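Nrps/pks (Streptomyces albus, PDB 4OPE) probably catalyses the decarboxylative condensation that extends a growing acyl chain, as a ketosynthase domain of the AT-less oxazolomycin polyketide synthase. Local coordinates at residues 170-175 against 179-184; 186-191 against 266-271; 292-297 against 428-433. One frame throughout, in Å; residues are numbered along the deposited sequence.

The three contacts run outward through the layers of a thiolase-type fold, in chain order. Interaction 1 joins strand 169-173, outermost within its own chain, to the start of helix 178-192; interaction 2, 11 Å away between contact centres, joins a later part of the same helix to strand 263-272. The centre of interaction 3 lies 10 Å from that of interaction 2 and 16 Å from that of interaction 1, where helix 284-298 packs on strand 427-434, the sheet neighbour of 263-272. Direct bonds connect them: His184 ND1 to Thr268 OG1 and Ser267 OG to Ala294 O. Together they tie the central helix, the strands and the outer helix to one another, and all three reach the second subunit.

Interaction 1 of 3, residues 170-175 against 179-184; sequences IALDTM and SLTALH
The hydroxyl oxygen Thr174 OG1 meets Thr181 OG1 at 2.9 Å, the two side chains reaching toward each other tip to tip, and each oxygen has a second partner on the intervening turn: Ser177 OG for Thr174, Ser177 O for Thr181. The rotamers account for the meeting. Thr174 holds OG1 between its backbone N and carbonyl carbon (chi1 67°), whereas Thr181 turns OG1 anti to its carbonyl carbon, leaving the methyls to approach at 4.0 Å between Thr174 CG2 and Thr181 CG2. Next to this polar pair, toward the start of the strand, Leu172 spreads its two methyls over the helix: CD1 touches Thr181 CG2 at 3.6 Å and CD2 rests 4.1 Å from Ala182 CB. The strand end is also shaped locally. Asp173 OD1 accepts Met175 N (a selenomethionine) at 2.8 Å with an N-H...O angle of 151°, forming an Asx turn, while Asp173 OD2 takes Ala153 N of the second subunit. There, too, the sheet continues as an antiparallel ladder across the dimer interface. This is a strand-turn-helix unit, and in ketosynthases the turn entering the helix carries the nucleophilic cysteine. The buried hydroxyls satisfy each other and Ser177, beside the apolar patch of Leu172, Ala182 and the threonine methyls, consistent with a firmly placed active-site turn.

Interaction 2 of 3, residues 186-191 against 266-271; sequences ACRAIR and RSTAVN
Arg188 and Arg191 meet Thr268 in a loose, partly buried contact between helix 178-192, in the central helical layer between the two sheets of the thiolase fold, and strand 263-272. The looseness is measurable: the buried surface sums to 119 Å², and the nearest approach, Arg188 NH1 to Thr268 O, is 4.0 Å, too long for a hydrogen bond. Arg191 NH1 stands 4.2 Å from Thr268 OG1, which lies at the edge of that guanidinium, near its plane.

The polar atoms find their stronger partners beyond these two segments. Thr268 OG1 is probably hydrogen-bonded to ND1 of His184, one turn before Arg188 on the helix, and Thr268 O receives a weak bond from Arg297 NH1. Arg188 is directed across the dimer interface, where NH2 makes a salt bridge to Asp194 OD1 of the second subunit and NE a weak, long ion pair with Asp192 of that subunit. A bent chain, with chi2 at -84° and a second bend at chi3, carries its guanidinium past Thr268, whose O it meets obliquely.

At the start of the strand segment, Arg266 and Ser267 both face Ile432, a classic beta bulge. The following residue, Thr268, points its CB toward the central helix, while Ser267 and Ala269 point away from it and meet helix 284-298.

The two arginines place like charges close together, and the Asp194 salt bridge of Arg188 probably eases their repulsion. Arg191 NH1 lies in plane at the edge of the Arg188 guanidinium, while Cys187 O sits 3.9 Å above the Arg191 guanidinium plane, offset toward its rim.

Interaction 3 of 3, residues 292-297 against 428-433; sequences GEALER and NAHVIL
Ala294 sets its CB against the imidazole of His430, meeting the ring at its edge, near the ring plane, with CD2 3.5 Å away. This is helix-on-sheet packing in the outer layer of the thiolase fold: the axis of 292-297 runs 8.3 Å from that of strand 428-433, and the two point the same general way, 30° apart. The close approach is consistent with the small side chain at this point, where the CA atoms of Ala294 and His430 are 6.7 Å apart.

The first torsion of His430, with CG anti to the backbone N (chi1 -164°), carries the ring toward the helix, and chi2 of 78° turns its CD2 edge to Ala294 CB. ND1 is hydrogen-bonded to Ser420 OG on the next strand, 416-422, which would help fix the ring's rotation, and Leu290 and Ile291 of the same helix also touch the His430 side chain.

Ile432, two residues on and on the same face of the strand, fills the neighbouring position. Its CG1 lies 4.2 Å from Ala294 CB and 3.9 Å from Ala294 O, and its CD1 reaches Leu295 CD2 at 4.2 Å. The carbonyl oxygen of Ala294 is not left to apolar neighbours alone, since it also accepts a hydrogen bond from Ser267 OG of strand 263-272.

Glu293 and Arg297 lie on a flank of the helix facing the dimer partner, and Glu293 OE1 forms a salt bridge to Arg120 of the second subunit. Glu293 OE2 approaches Arg297 NH2 at 3.1 Å, but from well out of the guanidinium plane, so charge alone joins them there.

Interaction 1 of 3, residues 170-175 against 179-184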
ATOM      1  N   ILE A 170       1.719  -5.690   4.158  1.00 32.93           N
ATOM      2  CA  ILE A 170       1.088  -4.595   3.456  1.00 32.18           C
ATOM      3  C   ILE A 170       1.470  -4.553   2.009  1.00 32.22           C
ATOM      4  O   ILE A 170       2.650  -4.602   1.697  1.00 35.67           O
ATOM      5  CB  ILE A 170       1.592  -3.278   4.062  1.00 32.36           C
ATOM      6  CG1 ILE A 170       1.334  -3.283   5.575  1.00 32.69           C
ATOM      7  CG2 ILE A 170       0.911  -2.096   3.363  1.00 32.18           C
ATOM      8  CD1 ILE A 170       1.782  -2.020   6.287  1.00 33.29           C
ATOM      9  N   ALA A 171       0.510  -4.424   1.121  1.00 31.20           N
ATOM     10  CA  ALA A 171       0.828  -4.161  -0.263  1.00 31.76           C
ATOM     11  C   ALA A 171       0.500  -2.720  -0.539  1.00 33.64           C
ATOM     12  O   ALA A 171      -0.400  -2.135   0.082  1.00 35.16           O
ATOM     13  CB  ALA A 171       0.049  -5.059  -1.195  1.00 31.42           C
ATOM     14  N   LEU A 172       1.212  -2.108  -1.459  1.00 34.32           N
ATOM     15  CA  LEU A 172       0.992  -0.672  -1.656  1.00 37.19           C
ATOM     16  C   LEU A 172       1.250  -0.236  -3.095  1.00 35.53           C
ATOM     17  O   LEU A 172       2.065  -0.828  -3.778  1.00 38.66           O
ATOM     18  CB  LEU A 172       1.778   0.142  -0.630  1.00 38.88           C
ATOM     19  CG  LEU A 172       3.268  -0.142  -0.688  1.00 42.92           C
ATOM     20  CD1 LEU A 172       3.981   1.008  -1.371  1.00 46.43           C
ATOM     21  CD2 LEU A 172       3.828  -0.338   0.708  1.00 44.41           C
ATOM     22  N   ASP A 173       0.472   0.731  -3.562  1.00 33.27           N
ATOM     23  CA  ASP A 173       0.617   1.305  -4.884  1.00 31.56           C
ATOM     24  C   ASP A 173       0.936   2.793  -4.731  1.00 30.70           C
ATOM     25  O   ASP A 173       0.144   3.540  -4.182  1.00 29.89           O
ATOM     26  CB  ASP A 173      -0.687   1.095  -5.656  1.00 32.16           C
ATOM     27  CG  ASP A 173      -0.618   1.553  -7.109  1.00 32.39           C
ATOM     28  OD1 ASP A 173       0.495   1.918  -7.566  1.00 30.74           O
ATOM     29  OD2 ASP A 173      -1.702   1.546  -7.781  1.00 31.78           O
ATOM     30  N   THR A 174       2.126   3.195  -5.167  1.00 30.10           N
ATOM     31  CA  THR A 174       2.414   4.593  -5.531  1.00 30.99           C
ATOM     32  C   THR A 174       2.967   4.670  -7.008  1.00 32.27           C
ATOM     33  O   THR A 174       3.688   5.600  -7.377  1.00 34.83           O
ATOM     34  CB  THR A 174       3.377   5.275  -4.507  1.00 30.46           C
ATOM     35  OG1 THR A 174       4.705   4.699  -4.545  1.00 28.99           O
ATOM     36  CG2 THR A 174       2.842   5.155  -3.077  1.00 31.29           C
HETATM   37  N   MSE A 175       2.649   3.673  -7.829  1.00 32.21           N
HETATM   38  CA  MSE A 175       3.107   3.587  -9.216  1.00 32.81           C
HETATM   39  C   MSE A 175       4.597   3.325  -9.300  1.00 33.34           C
HETATM   40  O   MSE A 175       5.125   2.442  -8.632  1.00 34.09           O
HETATM   41  CB  MSE A 175       2.662   4.818 -10.021  1.00 34.63           C
HETATM   42  CG  MSE A 175       1.242   5.290  -9.796  1.00 35.94           C
HETATM   43 SE   MSE A 175       0.508   6.350 -11.305  0.78 42.47          SE
HETATM   44  CE  MSE A 175      -1.258   6.852 -10.533  1.00 38.87           C
ATOM     45  N   SER A 179       8.253   0.368  -5.135  1.00 31.82           N
ATOM     46  CA  SER A 179       9.344  -0.347  -4.464  1.00 34.10           C
ATOM     47  C   SER A 179      10.088   0.459  -3.416  1.00 33.89           C
ATOM     48  O   SER A 179      10.415  -0.073  -2.350  1.00 35.25           O
ATOM     49  CB  SER A 179      10.375  -0.842  -5.478  1.00 37.55           C
ATOM     50  OG  SER A 179       9.818  -1.894  -6.287  1.00 42.92           O
ATOM     51  N   LEU A 180      10.418   1.715  -3.718  1.00 33.61           N
ATOM     52  CA  LEU A 180      11.102   2.554  -2.732  1.00 33.25           C
ATOM     53  C   LEU A 180      10.133   3.038  -1.683  1.00 32.51           C
ATOM     54  O   LEU A 180      10.510   3.288  -0.561  1.00 32.81           O
ATOM     55  CB  LEU A 180      11.804   3.734  -3.371  1.00 33.55           C
ATOM     56  CG  LEU A 180      12.815   3.397  -4.450  1.00 36.01           C
ATOM     57  CD1 LEU A 180      13.635   4.632  -4.778  1.00 37.58           C
ATOM     58  CD2 LEU A 180      13.758   2.262  -4.082  1.00 37.00           C
ATOM     59  N   THR A 181       8.873   3.201  -2.026  1.00 32.05           N
ATOM     60  CA  THR A 181       7.935   3.567  -0.990  1.00 31.83           C
ATOM     61  C   THR A 181       7.895   2.428   0.049  1.00 32.44           C
ATOM     62  O   THR A 181       7.861   2.673   1.267  1.00 31.18           O
ATOM     63  CB  THR A 181       6.539   3.809  -1.555  1.00 30.99           C
ATOM     64  OG1 THR A 181       6.541   4.991  -2.335  1.00 31.43           O
ATOM     65  CG2 THR A 181       5.614   4.051  -0.469  1.00 31.64           C
ATOM     66  N   ALA A 182       7.901   1.190  -0.446  1.00 30.90           N
ATOM     67  CA  ALA A 182       7.899   0.064   0.429  1.00 31.80           C
ATOM     68  C   ALA A 182       9.195  -0.006   1.268  1.00 31.89           C
ATOM     69  O   ALA A 182       9.166  -0.238   2.501  1.00 33.43           O
ATOM     70  CB  ALA A 182       7.686  -1.208  -0.380  1.00 32.55           C
ATOM     71  N   LEU A 183      10.332   0.199   0.624  1.00 30.03           N
ATOM     72  CA  LEU A 183      11.559   0.251   1.371  1.00 30.99           C
ATOM     73  C   LEU A 183      11.425   1.222   2.505  1.00 31.78           C
ATOM     74  O   LEU A 183      11.930   0.963   3.587  1.00 32.79           O
ATOM     75  CB  LEU A 183      12.743   0.688   0.509  1.00 31.68           C
ATOM     76  CG  LEU A 183      14.093   0.750   1.216  1.00 32.12           C
ATOM     77  CD1 LEU A 183      14.519  -0.562   1.796  1.00 32.19           C
ATOM     78  CD2 LEU A 183      15.115   1.136   0.190  1.00 34.23           C
ATOM     79  N   HIS A 184      10.799   2.363   2.233  1.00 32.55           N
ATOM     80  CA  HIS A 184      10.660   3.406   3.214  1.00 33.96           C
ATOM     81  C   HIS A 184       9.778   2.994   4.362  1.00 34.20           C
ATOM     82  O   HIS A 184      10.127   3.221   5.494  1.00 38.67           O
ATOM     83  CB  HIS A 184      10.151   4.657   2.556  1.00 34.94           C
ATOM     84  CG  HIS A 184       9.704   5.713   3.498  1.00 35.28           C
ATOM     85  ND1 HIS A 184      10.569   6.636   4.030  1.00 36.32           N
ATOM     86  CD2 HIS A 184       8.475   6.030   3.964  1.00 36.37           C
ATOM     87  CE1 HIS A 184       9.891   7.481   4.787  1.00 37.80           C
ATOM     88  NE2 HIS A 184       8.617   7.136   4.763  1.00 36.99           N
TER

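Interaction 2 of 3, residues 186-191 against 266-271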
ATOM      1  N   ALA A 186       9.135  -0.087   5.274  1.00 34.64           N
ATOM      2  CA  ALA A 186       9.813  -1.159   5.974  1.00 35.86           C
ATOM      3  C   ALA A 186      10.860  -0.640   6.967  1.00 38.65           C
ATOM      4  O   ALA A 186      11.007  -1.186   8.077  1.00 39.60           O
ATOM      5  CB  ALA A 186      10.477  -2.101   4.991  1.00 35.21           C
ATOM      6  N   CYS A 187      11.598   0.391   6.569  1.00 39.86           N
ATOM      7  CA  CYS A 187      12.607   0.962   7.427  1.00 40.72           C
ATOM      8  C   CYS A 187      11.968   1.613   8.618  1.00 43.09           C
ATOM      9  O   CYS A 187      12.471   1.455   9.736  1.00 46.78           O
ATOM     10  CB  CYS A 187      13.445   1.966   6.690  1.00 42.52           C
ATOM     11  SG  CYS A 187      14.550   1.181   5.492  1.00 45.92           S
ATOM     12  N   ARG A 188      10.843   2.286   8.438  1.00 41.99           N
ATOM     13  CA  ARG A 188      10.259   2.957   9.586  1.00 47.00           C
ATOM     14  C   ARG A 188       9.541   1.972  10.479  1.00 47.31           C
ATOM     15  O   ARG A 188       9.457   2.185  11.664  1.00 47.21           O
ATOM     16  CB  ARG A 188       9.347   4.100   9.179  1.00 53.36           C
ATOM     17  CG  ARG A 188      10.098   5.245   8.476  1.00 61.85           C
ATOM     18  CD  ARG A 188      10.751   6.247   9.438  1.00 69.84           C
ATOM     19  NE  ARG A 188      10.373   7.636   9.127  1.00 76.49           N
ATOM     20  CZ  ARG A 188      11.061   8.476   8.346  1.00 79.69           C
ATOM     21  NH1 ARG A 188      12.190   8.116   7.722  1.00 86.62           N
ATOM     22  NH2 ARG A 188      10.599   9.701   8.165  1.00 81.19           N
ATOM     23  N   ALA A 189       9.056   0.866   9.925  1.00 46.23           N
ATOM     24  CA  ALA A 189       8.427  -0.169  10.753  1.00 42.56           C
ATOM     25  C   ALA A 189       9.451  -0.724  11.682  1.00 41.14           C
ATOM     26  O   ALA A 189       9.174  -0.956  12.841  1.00 44.54           O
ATOM     27  CB  ALA A 189       7.882  -1.292   9.891  1.00 42.35           C
ATOM     28  N   ILE A 190      10.651  -0.946  11.174  1.00 38.40           N
ATOM     29  CA  ILE A 190      11.701  -1.485  12.019  1.00 38.05           C
ATOM     30  C   ILE A 190      12.086  -0.472  13.120  1.00 39.27           C
ATOM     31  O   ILE A 190      12.075  -0.830  14.246  1.00 37.89           O
ATOM     32  CB  ILE A 190      12.910  -1.957  11.201  1.00 37.03           C
ATOM     33  CG1 ILE A 190      12.508  -3.162  10.329  1.00 36.81           C
ATOM     34  CG2 ILE A 190      14.051  -2.320  12.131  1.00 37.99           C
ATOM     35  CD1 ILE A 190      13.520  -3.551   9.274  1.00 35.84           C
ATOM     36  N   ARG A 191      12.387   0.779  12.779  1.00 43.11           N
ATOM     37  CA  ARG A 191      12.675   1.821  13.774  1.00 45.60           C
ATOM     38  C   ARG A 191      11.566   1.974  14.793  1.00 47.30           C
ATOM     39  O   ARG A 191      11.835   2.076  15.967  1.00 55.42           O
ATOM     40  CB  ARG A 191      12.946   3.185  13.122  1.00 47.87           C
ATOM     41  CG  ARG A 191      14.265   3.253  12.376  1.00 52.45           C
ATOM     42  CD  ARG A 191      14.642   4.656  11.928  1.00 59.57           C
ATOM     43  NE  ARG A 191      14.080   4.985  10.604  1.00 70.12           N
ATOM     44  CZ  ARG A 191      14.718   4.877   9.415  1.00 84.06           C
ATOM     45  NH1 ARG A 191      14.084   5.231   8.288  1.00 91.11           N
ATOM     46  NH2 ARG A 191      15.980   4.426   9.307  1.00 79.45           N
ATOM     47  N   ARG A 266      21.291   4.784   4.703  1.00 40.29           N
ATOM     48  CA  ARG A 266      21.530   6.034   5.414  1.00 43.53           C
ATOM     49  C   ARG A 266      20.254   6.857   5.624  1.00 42.71           C
ATOM     50  O   ARG A 266      20.042   7.390   6.696  1.00 45.09           O
ATOM     51  CB  ARG A 266      22.615   6.857   4.704  1.00 47.26           C
ATOM     52  CG  ARG A 266      24.048   6.276   4.861  1.00 52.40           C
ATOM     53  CD  ARG A 266      24.800   6.787   6.095  1.00 56.16           C
ATOM     54  NE  ARG A 266      25.101   8.232   6.006  1.00 63.58           N
ATOM     55  CZ  ARG A 266      26.126   8.777   5.328  1.00 67.40           C
ATOM     56  NH1 ARG A 266      26.999   8.007   4.684  1.00 71.98           N
ATOM     57  NH2 ARG A 266      26.296  10.102   5.301  1.00 67.08           N
ATOM     58  N   SER A 267      19.414   6.942   4.605  1.00 41.32           N
ATOM     59  CA  SER A 267      18.129   7.615   4.698  1.00 41.61           C
ATOM     60  C   SER A 267      17.132   7.191   3.592  1.00 40.58           C
ATOM     61  O   SER A 267      17.509   6.656   2.528  1.00 36.16           O
ATOM     62  CB  SER A 267      18.310   9.140   4.648  1.00 43.30           C
ATOM     63  OG  SER A 267      18.540   9.614   3.320  1.00 41.80           O
ATOM     64  N   THR A 268      15.855   7.417   3.897  1.00 40.26           N
ATOM     65  CA  THR A 268      14.796   7.314   2.903  1.00 43.57           C
ATOM     66  C   THR A 268      13.818   8.471   3.040  1.00 41.16           C
ATOM     67  O   THR A 268      13.615   8.991   4.126  1.00 43.41           O
ATOM     68  CB  THR A 268      13.993   5.990   2.966  1.00 43.71           C
ATOM     69  OG1 THR A 268      13.306   5.900   4.210  1.00 44.13           O
ATOM     70  CG2 THR A 268      14.905   4.817   2.818  1.00 45.16           C
ATOM     71  N   ALA A 269      13.211   8.843   1.924  1.00 39.07           N
ATOM     72  CA  ALA A 269      12.184   9.831   1.954  1.00 39.03           C
ATOM     73  C   ALA A 269      11.153   9.659   0.839  1.00 37.45           C
ATOM     74  O   ALA A 269      11.458   9.142  -0.278  1.00 35.69           O
ATOM     75  CB  ALA A 269      12.820  11.198   1.894  1.00 42.31           C
ATOM     76  N   VAL A 270       9.923  10.062   1.176  1.00 35.56           N
ATOM     77  CA  VAL A 270       8.805  10.096   0.232  1.00 34.10           C
ATOM     78  C   VAL A 270       8.033  11.393   0.348  1.00 33.04           C
ATOM     79  O   VAL A 270       8.022  12.062   1.382  1.00 32.70           O
ATOM     80  CB  VAL A 270       7.858   8.876   0.362  1.00 34.44           C
ATOM     81  CG1 VAL A 270       8.650   7.585   0.244  1.00 33.93           C
ATOM     82  CG2 VAL A 270       7.096   8.889   1.681  1.00 35.94           C
ATOM     83  N   ASN A 271       7.424  11.766  -0.760  1.00 34.27           N
ATOM     84  CA  ASN A 271       6.532  12.925  -0.799  1.00 35.47           C
ATOM     85  C   ASN A 271       5.656  12.923  -2.049  1.00 35.57           C
ATOM     86  O   ASN A 271       5.506  11.896  -2.737  1.00 34.69           O
ATOM     87  CB  ASN A 271       7.360  14.214  -0.656  1.00 36.82           C
ATOM     88  CG  ASN A 271       8.055  14.646  -1.942  1.00 37.82           C
ATOM     89  OD1 ASN A 271       8.215  13.884  -2.898  1.00 40.34           O
ATOM     90  ND2 ASN A 271       8.476  15.887  -1.956  1.00 37.28           N
TER

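Interaction 3 of 3, residues 292-297 against 428-433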
ATOM      1  N   GLY A 292      16.704  16.870  -1.003  1.00 42.97           N
ATOM      2  CA  GLY A 292      17.359  17.706  -0.022  1.00 42.74           C
ATOM      3  C   GLY A 292      17.192  17.147   1.351  1.00 44.16           C
ATOM      4  O   GLY A 292      18.146  17.049   2.124  1.00 47.07           O
ATOM      5  N   GLU A 293      15.974  16.739   1.637  1.00 46.12           N
ATOM      6  CA  GLU A 293      15.632  16.137   2.908  1.00 49.19           C
ATOM      7  C   GLU A 293      16.370  14.818   3.095  1.00 46.52           C
ATOM      8  O   GLU A 293      17.009  14.586   4.112  1.00 47.30           O
ATOM      9  CB  GLU A 293      14.150  15.888   2.924  1.00 57.31           C
ATOM     10  CG  GLU A 293      13.463  15.996   4.268  1.00 71.95           C
ATOM     11  CD  GLU A 293      11.955  16.017   4.077  1.00 83.46           C
ATOM     12  OE1 GLU A 293      11.506  16.888   3.289  1.00 81.73           O
ATOM     13  OE2 GLU A 293      11.240  15.147   4.656  1.00 91.48           O
ATOM     14  N   ALA A 294      16.293  13.944   2.113  1.00 44.45           N
ATOM     15  CA  ALA A 294      17.037  12.683   2.183  1.00 45.56           C
ATOM     16  C   ALA A 294      18.529  12.899   2.516  1.00 46.70           C
ATOM     17  O   ALA A 294      19.069  12.186   3.354  1.00 46.53           O
ATOM     18  CB  ALA A 294      16.914  11.934   0.870  1.00 44.13           C
ATOM     19  N   LEU A 295      19.165  13.879   1.861  1.00 45.00           N
ATOM     20  CA  LEU A 295      20.560  14.200   2.120  1.00 47.53           C
ATOM     21  C   LEU A 295      20.780  14.649   3.565  1.00 49.39           C
ATOM     22  O   LEU A 295      21.749  14.284   4.200  1.00 49.28           O
ATOM     23  CB  LEU A 295      21.037  15.281   1.179  1.00 47.59           C
ATOM     24  CG  LEU A 295      21.220  14.888  -0.271  1.00 48.90           C
ATOM     25  CD1 LEU A 295      21.298  16.128  -1.143  1.00 51.58           C
ATOM     26  CD2 LEU A 295      22.489  14.092  -0.448  1.00 51.00           C
ATOM     27  N   GLU A 296      19.859  15.444   4.069  1.00 52.48           N
ATOM     28  CA  GLU A 296      19.896  15.886   5.427  1.00 54.08           C
ATOM     29  C   GLU A 296      19.760  14.738   6.405  1.00 53.83           C
ATOM     30  O   GLU A 296      20.588  14.595   7.285  1.00 58.28           O
ATOM     31  CB  GLU A 296      18.771  16.856   5.671  1.00 58.84           C
ATOM     32  CG  GLU A 296      19.259  18.243   5.995  1.00 68.93           C
ATOM     33  CD  GLU A 296      18.703  18.696   7.313  1.00 78.02           C
ATOM     34  OE1 GLU A 296      18.139  19.823   7.382  1.00 86.37           O
ATOM     35  OE2 GLU A 296      18.821  17.889   8.267  1.00 78.55           O
ATOM     36  N   ARG A 297      18.735  13.901   6.259  1.00 51.31           N
ATOM     37  CA  ARG A 297      18.568  12.762   7.161  1.00 48.73           C
ATOM     38  C   ARG A 297      19.771  11.823   7.133  1.00 49.13           C
ATOM     39  O   ARG A 297      20.092  11.219   8.131  1.00 51.16           O
ATOM     40  CB  ARG A 297      17.334  11.992   6.808  1.00 49.21           C
ATOM     41  CG  ARG A 297      16.052  12.690   7.204  1.00 52.78           C
ATOM     42  CD  ARG A 297      14.924  12.072   6.418  1.00 54.95           C
ATOM     43  NE  ARG A 297      13.623  12.608   6.758  1.00 58.02           N
ATOM     44  CZ  ARG A 297      12.492  12.223   6.173  1.00 65.51           C
ATOM     45  NH1 ARG A 297      12.516  11.297   5.202  1.00 65.13           N
ATOM     46  NH2 ARG A 297      11.329  12.757   6.562  1.00 69.89           N
ATOM     47  N   ASN A 428       6.742  10.434  -4.952  1.00 34.88           N
ATOM     48  CA  ASN A 428       8.174  10.324  -5.165  1.00 33.90           C
ATOM     49  C   ASN A 428       8.843   9.635  -4.026  1.00 32.64           C
ATOM     50  O   ASN A 428       8.388   9.770  -2.916  1.00 33.71           O
ATOM     51  CB  ASN A 428       8.815  11.701  -5.256  1.00 34.55           C
ATOM     52  CG  ASN A 428       8.156  12.593  -6.262  1.00 33.92           C
ATOM     53  OD1 ASN A 428       8.122  12.288  -7.440  1.00 34.11           O
ATOM     54  ND2 ASN A 428       7.697  13.740  -5.812  1.00 34.90           N
ATOM     55  N   ALA A 429       9.969   8.995  -4.295  1.00 30.70           N
ATOM     56  CA  ALA A 429      10.733   8.374  -3.258  1.00 31.90           C
ATOM     57  C   ALA A 429      12.193   8.513  -3.586  1.00 33.57           C
ATOM     58  O   ALA A 429      12.565   8.437  -4.764  1.00 35.62           O
ATOM     59  CB  ALA A 429      10.383   6.910  -3.147  1.00 31.47           C
ATOM     60  N   HIS A 430      13.008   8.742  -2.550  1.00 33.54           N
ATOM     61  CA  HIS A 430      14.469   8.804  -2.681  1.00 34.21           C
ATOM     62  C   HIS A 430      15.126   8.004  -1.573  1.00 34.31           C
ATOM     63  O   HIS A 430      14.657   8.059  -0.425  1.00 33.61           O
ATOM     64  CB  HIS A 430      14.937  10.246  -2.580  1.00 35.03           C
ATOM     65  CG  HIS A 430      16.325  10.473  -3.068  1.00 36.92           C
ATOM     66  ND1 HIS A 430      16.634  10.554  -4.417  1.00 36.99           N
ATOM     67  CD2 HIS A 430      17.488  10.678  -2.394  1.00 37.97           C
ATOM     68  CE1 HIS A 430      17.939  10.766  -4.554  1.00 38.25           C
ATOM     69  NE2 HIS A 430      18.480  10.851  -3.344  1.00 40.05           N
ATOM     70  N   VAL A 431      16.211   7.296  -1.907  1.00 34.14           N
ATOM     71  CA  VAL A 431      17.014   6.594  -0.904  1.00 35.20           C
ATOM     72  C   VAL A 431      18.534   6.733  -1.077  1.00 36.35           C
ATOM     73  O   VAL A 431      19.067   6.678  -2.170  1.00 36.05           O
ATOM     74  CB  VAL A 431      16.590   5.110  -0.743  1.00 36.82           C
ATOM     75  CG1 VAL A 431      16.449   4.425  -2.062  1.00 38.74           C
ATOM     76  CG2 VAL A 431      17.591   4.327   0.081  1.00 38.03           C
ATOM     77  N   ILE A 432      19.214   6.965   0.056  1.00 38.97           N
ATOM     78  CA  ILE A 432      20.662   7.059   0.136  1.00 38.14           C
ATOM     79  C   ILE A 432      21.231   5.791   0.770  1.00 38.00           C
ATOM     80  O   ILE A 432      20.833   5.414   1.888  1.00 37.46           O
ATOM     81  CB  ILE A 432      21.090   8.220   1.041  1.00 39.31           C
ATOM     82  CG1 ILE A 432      20.283   9.498   0.770  1.00 42.57           C
ATOM     83  CG2 ILE A 432      22.537   8.540   0.822  1.00 39.45           C
ATOM     84  CD1 ILE A 432      20.659  10.276  -0.467  1.00 41.73           C
ATOM     85  N   LEU A 433      22.157   5.142   0.064  1.00 37.21           N
ATOM     86  CA  LEU A 433      22.842   3.955   0.568  1.00 38.10           C
ATOM     87  C   LEU A 433      24.349   4.140   0.748  1.00 41.94           C
ATOM     88  O   LEU A 433      24.989   4.986   0.113  1.00 46.31           O
ATOM     89  CB  LEU A 433      22.611   2.787  -0.368  1.00 36.98           C
ATOM     90  CG  LEU A 433      21.151   2.438  -0.599  1.00 36.93           C
ATOM     91  CD1 LEU A 433      21.053   1.235  -1.503  1.00 36.77           C
ATOM     92  CD2 LEU A 433      20.417   2.116   0.686  1.00 38.15           C
TER